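Local structure of putative ABC-transporter ATP-binding protein (Alicyclobacillus acidocaldarius, 1Z47) at residues B[125-138]-B[150-163]. The protein probably binds and hydrolyses ATP as the ATPase subunit of a putative sulfate ABC transporter. Residues are numbered along the deposited sequence; the frame is centred on the assembly and turned at random.
Sequences RVRELLRFMRLESY and QQQRVALARALAPR
The guanidinium planes of Arg125 and Arg163 stack with centres 3.4 Å apart and only 14° between them, while Leu129 CG covers the opposite face of Arg125. Around the Arg125 edge, NH1 donates a nearly straight hydrogen bond to Ala161 O (3.0 Å), almost in the guanidinium plane yet arriving from above the carbonyl plane. NH2 forms a salt bridge with Glu128 OE2 (2.9 Å), and this carboxylate probably eases the like charges of the stacked pair. Were Arg125 an alanine, Ala161 O and Glu128 would probably lose their partners and the Arg163 guanidinium would be left without the plane it stacks on. At the far end, the Gln150 amide comes over one face of the Tyr138 ring, near its rim and steeply tilted against it, with NE2 3.1 Å from Tyr138 CZ; Ser137 OG sits over the other face. Gln150 OE1 is held separately, by Ser147 N.

The contact joins two helices of the ABC ATPase domain, 119-132 and 148-160, whose short segments run roughly antiparallel, at 145°, with axes 10.1 Å apart. Helix 148-160 begins within the Leu-Ser-Gly-Gly-Gln signature sequence of ABC ATPases, of which Gln150 is the last residue, which places the pair in the helical subdomain. Helix 119-132 ends in a Schellman motif with Arg134 as C-prime residue, and Arg153 donates to two carbonyls at this helix end: NE reaches Met133 O nearly along the C=O axis, and NH1 reaches Arg134 O, both at 3.0 Å. A turn at chi3 (-62°) folds the Arg153 guanidinium back so that NE and NH1 face the two carbonyls.

Between the polar ends the contact is apolar. Leu129 CD1 lies 3.8 Å from Ala161 CB, Met133 SD faces Ala157 CB, and both methyls of Leu135 rest on Val154 CG2. Phe187 of helix 178-195 touches Met133 and Arg153.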
loop_
_atom_site.group_PDB
_atom_site.type_symbol
_atom_site.label_atom_id
_atom_site.label_comp_id
_atom_site.label_asym_id
_atom_site.label_seq_id
_atom_site.Cartn_x
_atom_site.Cartn_y
_atom_site.Cartn_z
ATOM N N ARG B 125 -3.109 4.290 36.436
ATOM C CA ARG B 125 -2.254 4.299 35.240
ATOM C C ARG B 125 -3.011 3.571 34.125
ATOM O O ARG B 125 -3.096 4.044 32.986
ATOM C CB ARG B 125 -0.964 3.533 35.544
ATOM C CG ARG B 125 0.363 4.097 35.018
ATOM C CD ARG B 125 0.550 4.056 33.512
ATOM N NE ARG B 125 0.358 5.371 32.897
ATOM C CZ ARG B 125 1.070 5.836 31.870
ATOM N NH1 ARG B 125 2.034 5.101 31.331
ATOM N NH2 ARG B 125 0.807 7.035 31.366
ATOM N N VAL B 126 -3.558 2.407 34.466
ATOM C CA VAL B 126 -4.293 1.606 33.483
ATOM C C VAL B 126 -5.518 2.325 32.963
ATOM O O VAL B 126 -5.724 2.422 31.747
ATOM C CB VAL B 126 -4.681 0.248 34.070
ATOM C CG1 VAL B 126 -5.590 -0.542 33.078
ATOM C CG2 VAL B 126 -3.413 -0.522 34.384
ATOM N N ARG B 127 -6.323 2.868 33.866
ATOM C CA ARG B 127 -7.520 3.558 33.434
ATOM C C ARG B 127 -7.163 4.735 32.566
ATOM O O ARG B 127 -7.904 5.090 31.641
ATOM C CB ARG B 127 -8.346 3.990 34.653
ATOM C CG ARG B 127 -8.726 2.778 35.491
ATOM C CD ARG B 127 -9.758 3.054 36.563
ATOM N NE ARG B 127 -9.968 1.850 37.373
ATOM C CZ ARG B 127 -10.511 0.716 36.928
ATOM N NH1 ARG B 127 -10.925 0.608 35.668
ATOM N NH2 ARG B 127 -10.621 -0.325 37.747
ATOM N N GLU B 128 -6.009 5.323 32.862
ATOM C CA GLU B 128 -5.503 6.461 32.117
ATOM C C GLU B 128 -5.284 6.045 30.660
ATOM O O GLU B 128 -5.768 6.692 29.742
ATOM C CB GLU B 128 -4.163 6.914 32.716
ATOM C CG GLU B 128 -3.625 8.229 32.152
ATOM C CD GLU B 128 -2.112 8.401 32.336
ATOM O OE1 GLU B 128 -1.570 8.068 33.420
ATOM O OE2 GLU B 128 -1.458 8.887 31.383
ATOM N N LEU B 129 -4.527 4.969 30.471
ATOM C CA LEU B 129 -4.220 4.469 29.137
ATOM C C LEU B 129 -5.469 4.031 28.372
ATOM O O LEU B 129 -5.634 4.358 27.193
ATOM C CB LEU B 129 -3.231 3.309 29.236
ATOM C CG LEU B 129 -1.829 3.724 29.676
ATOM C CD1 LEU B 129 -0.999 2.495 30.017
ATOM C CD2 LEU B 129 -1.191 4.541 28.560
ATOM N N LEU B 130 -6.361 3.312 29.048
ATOM C CA LEU B 130 -7.578 2.832 28.392
ATOM C C LEU B 130 -8.465 3.954 27.856
ATOM O O LEU B 130 -8.993 3.849 26.747
ATOM C CB LEU B 130 -8.382 1.915 29.336
ATOM C CG LEU B 130 -7.695 0.611 29.761
ATOM C CD1 LEU B 130 -8.649 -0.178 30.654
ATOM C CD2 LEU B 130 -7.297 -0.221 28.537
ATOM N N ARG B 131 -8.645 5.026 28.624
ATOM C CA ARG B 131 -9.472 6.117 28.140
ATOM C C ARG B 131 -8.749 6.852 27.027
ATOM O O ARG B 131 -9.363 7.225 26.025
ATOM C CB ARG B 131 -9.830 7.085 29.272
ATOM C CG ARG B 131 -10.922 6.540 30.183
ATOM C CD ARG B 131 -10.965 7.269 31.519
ATOM N NE ARG B 131 -9.633 7.384 32.115
ATOM C CZ ARG B 131 -9.405 7.557 33.414
ATOM N NH1 ARG B 131 -10.421 7.628 34.265
ATOM N NH2 ARG B 131 -8.161 7.677 33.857
ATOM N N PHE B 132 -7.444 7.053 27.174
ATOM C CA PHE B 132 -6.733 7.752 26.117
ATOM C C PHE B 132 -6.890 7.012 24.797
ATOM O O PHE B 132 -7.141 7.623 23.764
ATOM C CB PHE B 132 -5.243 7.888 26.420
ATOM C CG PHE B 132 -4.465 8.492 25.289
ATOM C CD1 PHE B 132 -4.771 9.775 24.827
ATOM C CD2 PHE B 132 -3.461 7.764 24.647
ATOM C CE1 PHE B 132 -4.089 10.326 23.734
ATOM C CE2 PHE B 132 -2.774 8.307 23.554
ATOM C CZ PHE B 132 -3.088 9.588 23.097
ATOM N N MET B 133 -6.750 5.693 24.836
ATOM C CA MET B 133 -6.870 4.913 23.618
ATOM C C MET B 133 -8.243 4.398 23.211
ATOM O O MET B 133 -8.356 3.501 22.384
ATOM C CB MET B 133 -5.833 3.800 23.636
ATOM C CG MET B 133 -4.469 4.389 23.256
ATOM S SD MET B 133 -3.056 3.438 23.693
ATOM C CE MET B 133 -3.041 2.250 22.402
ATOM N N ARG B 134 -9.288 4.996 23.765
ATOM C CA ARG B 134 -10.645 4.623 23.408
ATOM C C ARG B 134 -10.912 3.132 23.600
ATOM O O ARG B 134 -11.513 2.491 22.738
ATOM C CB ARG B 134 -10.897 5.006 21.946
ATOM C CG ARG B 134 -10.631 6.470 21.626
ATOM C CD ARG B 134 -11.753 7.378 22.132
ATOM N NE ARG B 134 -12.962 7.284 21.307
ATOM C CZ ARG B 134 -14.087 7.962 21.536
ATOM N NH1 ARG B 134 -14.173 8.792 22.571
ATOM N NH2 ARG B 134 -15.129 7.814 20.727
ATOM N N LEU B 135 -10.443 2.583 24.715
ATOM C CA LEU B 135 -10.650 1.171 25.034
ATOM C C LEU B 135 -11.377 1.001 26.357
ATOM O O LEU B 135 -11.340 -0.086 26.945
ATOM C CB LEU B 135 -9.323 0.422 25.148
ATOM C CG LEU B 135 -8.486 0.134 23.910
ATOM C CD1 LEU B 135 -7.084 -0.262 24.350
ATOM C CD2 LEU B 135 -9.158 -0.970 23.095
ATOM N N GLU B 136 -12.009 2.063 26.847
ATOM C CA GLU B 136 -12.721 1.953 28.124
ATOM C C GLU B 136 -13.922 1.001 27.977
ATOM O O GLU B 136 -14.134 0.114 28.813
ATOM C CB GLU B 136 -13.190 3.339 28.599
ATOM C CG GLU B 136 -14.178 4.010 27.650
ATOM C CD GLU B 136 -13.644 4.102 26.226
ATOM O OE1 GLU B 136 -12.709 4.907 25.992
ATOM O OE2 GLU B 136 -14.154 3.354 25.352
ATOM N N SER B 137 -14.696 1.164 26.910
ATOM C CA SER B 137 -15.841 0.288 26.716
ATOM C C SER B 137 -15.418 -1.175 26.499
ATOM O O SER B 137 -16.261 -2.064 26.482
ATOM C CB SER B 137 -16.732 0.778 25.555
ATOM O OG SER B 137 -16.034 0.873 24.323
ATOM N N TYR B 138 -14.117 -1.427 26.364
ATOM C CA TYR B 138 -13.634 -2.798 26.160
ATOM C C TYR B 138 -12.791 -3.371 27.293
ATOM O O TYR B 138 -12.279 -4.487 27.176
ATOM C CB TYR B 138 -12.867 -2.881 24.829
ATOM C CG TYR B 138 -13.673 -2.343 23.652
ATOM C CD1 TYR B 138 -13.437 -1.058 23.144
ATOM C CD2 TYR B 138 -14.729 -3.081 23.105
ATOM C CE1 TYR B 138 -14.231 -0.510 22.124
ATOM C CE2 TYR B 138 -15.539 -2.541 22.076
ATOM C CZ TYR B 138 -15.280 -1.254 21.596
ATOM O OH TYR B 138 -16.087 -0.699 20.615
ATOM N N GLN B 150 -8.851 -3.125 17.223
ATOM C CA GLN B 150 -8.895 -2.866 18.660
ATOM C C GLN B 150 -7.800 -3.651 19.380
ATOM O O GLN B 150 -7.224 -3.164 20.344
ATOM C CB GLN B 150 -10.278 -3.222 19.242
ATOM C CG GLN B 150 -11.417 -2.372 18.666
ATOM C CD GLN B 150 -12.799 -2.938 18.961
ATOM O OE1 GLN B 150 -12.984 -4.151 19.072
ATOM N NE2 GLN B 150 -13.781 -2.059 19.061
ATOM N N GLN B 151 -7.490 -4.858 18.914
ATOM C CA GLN B 151 -6.442 -5.646 19.560
ATOM C C GLN B 151 -5.076 -4.964 19.482
ATOM O O GLN B 151 -4.248 -5.126 20.383
ATOM C CB GLN B 151 -6.346 -7.051 18.949
ATOM C CG GLN B 151 -7.458 -7.992 19.437
ATOM C CD GLN B 151 -7.323 -9.409 18.890
ATOM O OE1 GLN B 151 -8.140 -9.845 18.084
ATOM N NE2 GLN B 151 -6.289 -10.133 19.334
ATOM N N GLN B 152 -4.834 -4.225 18.398
ATOM C CA GLN B 152 -3.564 -3.489 18.243
ATOM C C GLN B 152 -3.555 -2.308 19.217
ATOM O O GLN B 152 -2.514 -1.950 19.753
ATOM C CB GLN B 152 -3.398 -2.957 16.813
ATOM C CG GLN B 152 -3.164 -4.027 15.766
ATOM C CD GLN B 152 -2.032 -4.961 16.143
ATOM O OE1 GLN B 152 -0.972 -4.521 16.596
ATOM N NE2 GLN B 152 -2.252 -6.264 15.960
ATOM N N ARG B 153 -4.708 -1.684 19.437
ATOM C CA ARG B 153 -4.725 -0.580 20.388
ATOM C C ARG B 153 -4.373 -1.121 21.780
ATOM O O ARG B 153 -3.669 -0.466 22.560
ATOM C CB ARG B 153 -6.091 0.121 20.415
ATOM C CG ARG B 153 -6.507 0.710 19.067
ATOM C CD ARG B 153 -7.358 1.982 19.203
ATOM N NE ARG B 153 -8.631 1.789 19.904
ATOM C CZ ARG B 153 -9.749 1.309 19.364
ATOM N NH1 ARG B 153 -10.839 1.189 20.115
ATOM N NH2 ARG B 153 -9.801 0.961 18.083
ATOM N N VAL B 154 -4.830 -2.327 22.090
ATOM C CA VAL B 154 -4.548 -2.914 23.398
ATOM C C VAL B 154 -3.060 -3.245 23.534
ATOM O O VAL B 154 -2.466 -3.039 24.584
ATOM C CB VAL B 154 -5.413 -4.199 23.657
ATOM C CG1 VAL B 154 -5.060 -4.815 25.006
ATOM C CG2 VAL B 154 -6.904 -3.848 23.636
ATOM N N ALA B 155 -2.455 -3.738 22.459
ATOM C CA ALA B 155 -1.038 -4.083 22.472
ATOM C C ALA B 155 -0.195 -2.823 22.701
ATOM O O ALA B 155 0.793 -2.839 23.441
ATOM C CB ALA B 155 -0.649 -4.774 21.122
ATOM N N LEU B 156 -0.577 -1.722 22.071
ATOM C CA LEU B 156 0.164 -0.479 22.263
ATOM C C LEU B 156 -0.009 -0.006 23.718
ATOM O O LEU B 156 0.932 0.534 24.320
ATOM C CB LEU B 156 -0.316 0.603 21.281
ATOM C CG LEU B 156 0.327 1.996 21.377
ATOM C CD1 LEU B 156 1.848 1.894 21.241
ATOM C CD2 LEU B 156 -0.240 2.896 20.278
ATOM N N ALA B 157 -1.191 -0.226 24.298
ATOM C CA ALA B 157 -1.428 0.184 25.692
ATOM C C ALA B 157 -0.536 -0.618 26.667
ATOM O O ALA B 157 0.066 -0.047 27.589
ATOM C CB ALA B 157 -2.924 0.017 26.050
ATOM N N ARG B 158 -0.463 -1.932 26.457
ATOM C CA ARG B 158 0.368 -2.833 27.270
ATOM C C ARG B 158 1.828 -2.412 27.211
ATOM O O ARG B 158 2.502 -2.347 28.231
ATOM C CB ARG B 158 0.271 -4.282 26.758
ATOM C CG ARG B 158 1.233 -5.267 27.420
ATOM C CD ARG B 158 0.949 -6.715 27.005
ATOM N NE ARG B 158 1.134 -6.916 25.566
ATOM C CZ ARG B 158 0.886 -8.052 24.913
ATOM N NH1 ARG B 158 1.093 -8.122 23.600
ATOM N NH2 ARG B 158 0.426 -9.120 25.556
ATOM N N ALA B 159 2.314 -2.135 26.006
ATOM C CA ALA B 159 3.706 -1.727 25.818
ATOM C C ALA B 159 4.010 -0.414 26.523
ATOM O O ALA B 159 5.092 -0.253 27.079
ATOM C CB ALA B 159 4.033 -1.596 24.308
ATOM N N LEU B 160 3.051 0.510 26.518
ATOM C CA LEU B 160 3.241 1.819 27.124
ATOM C C LEU B 160 3.050 1.934 28.622
ATOM O O LEU B 160 3.591 2.852 29.252
ATOM C CB LEU B 160 2.315 2.828 26.463
ATOM C CG LEU B 160 2.704 3.207 25.035
ATOM C CD1 LEU B 160 1.631 4.118 24.445
ATOM C CD2 LEU B 160 4.076 3.889 25.052
ATOM N N ALA B 161 2.269 1.023 29.189
ATOM C CA ALA B 161 1.979 1.059 30.620
ATOM C C ALA B 161 3.157 1.462 31.516
ATOM O O ALA B 161 3.047 2.425 32.286
ATOM C CB ALA B 161 1.407 -0.289 31.071
ATOM N N PRO B 162 4.289 0.735 31.430
ATOM C CA PRO B 162 5.501 0.980 32.216
ATOM C C PRO B 162 6.214 2.290 31.918
ATOM O O PRO B 162 7.213 2.605 32.562
ATOM C CB PRO B 162 6.385 -0.218 31.880
ATOM C CG PRO B 162 5.414 -1.277 31.459
ATOM C CD PRO B 162 4.451 -0.487 30.624
ATOM N N ARG B 163 5.723 3.040 30.935
ATOM C CA ARG B 163 6.327 4.321 30.580
ATOM C C ARG B 163 7.717 4.103 29.943
ATOM O O ARG B 163 8.716 4.669 30.394
ATOM C CB ARG B 163 6.449 5.183 31.849
ATOM C CG ARG B 163 6.524 6.694 31.626
ATOM C CD ARG B 163 5.225 7.391 32.043
ATOM N NE ARG B 163 4.639 6.783 33.241
ATOM C CZ ARG B 163 3.520 7.200 33.830
ATOM N NH1 ARG B 163 3.055 6.577 34.909
ATOM N NH2 ARG B 163 2.867 8.249 33.348
#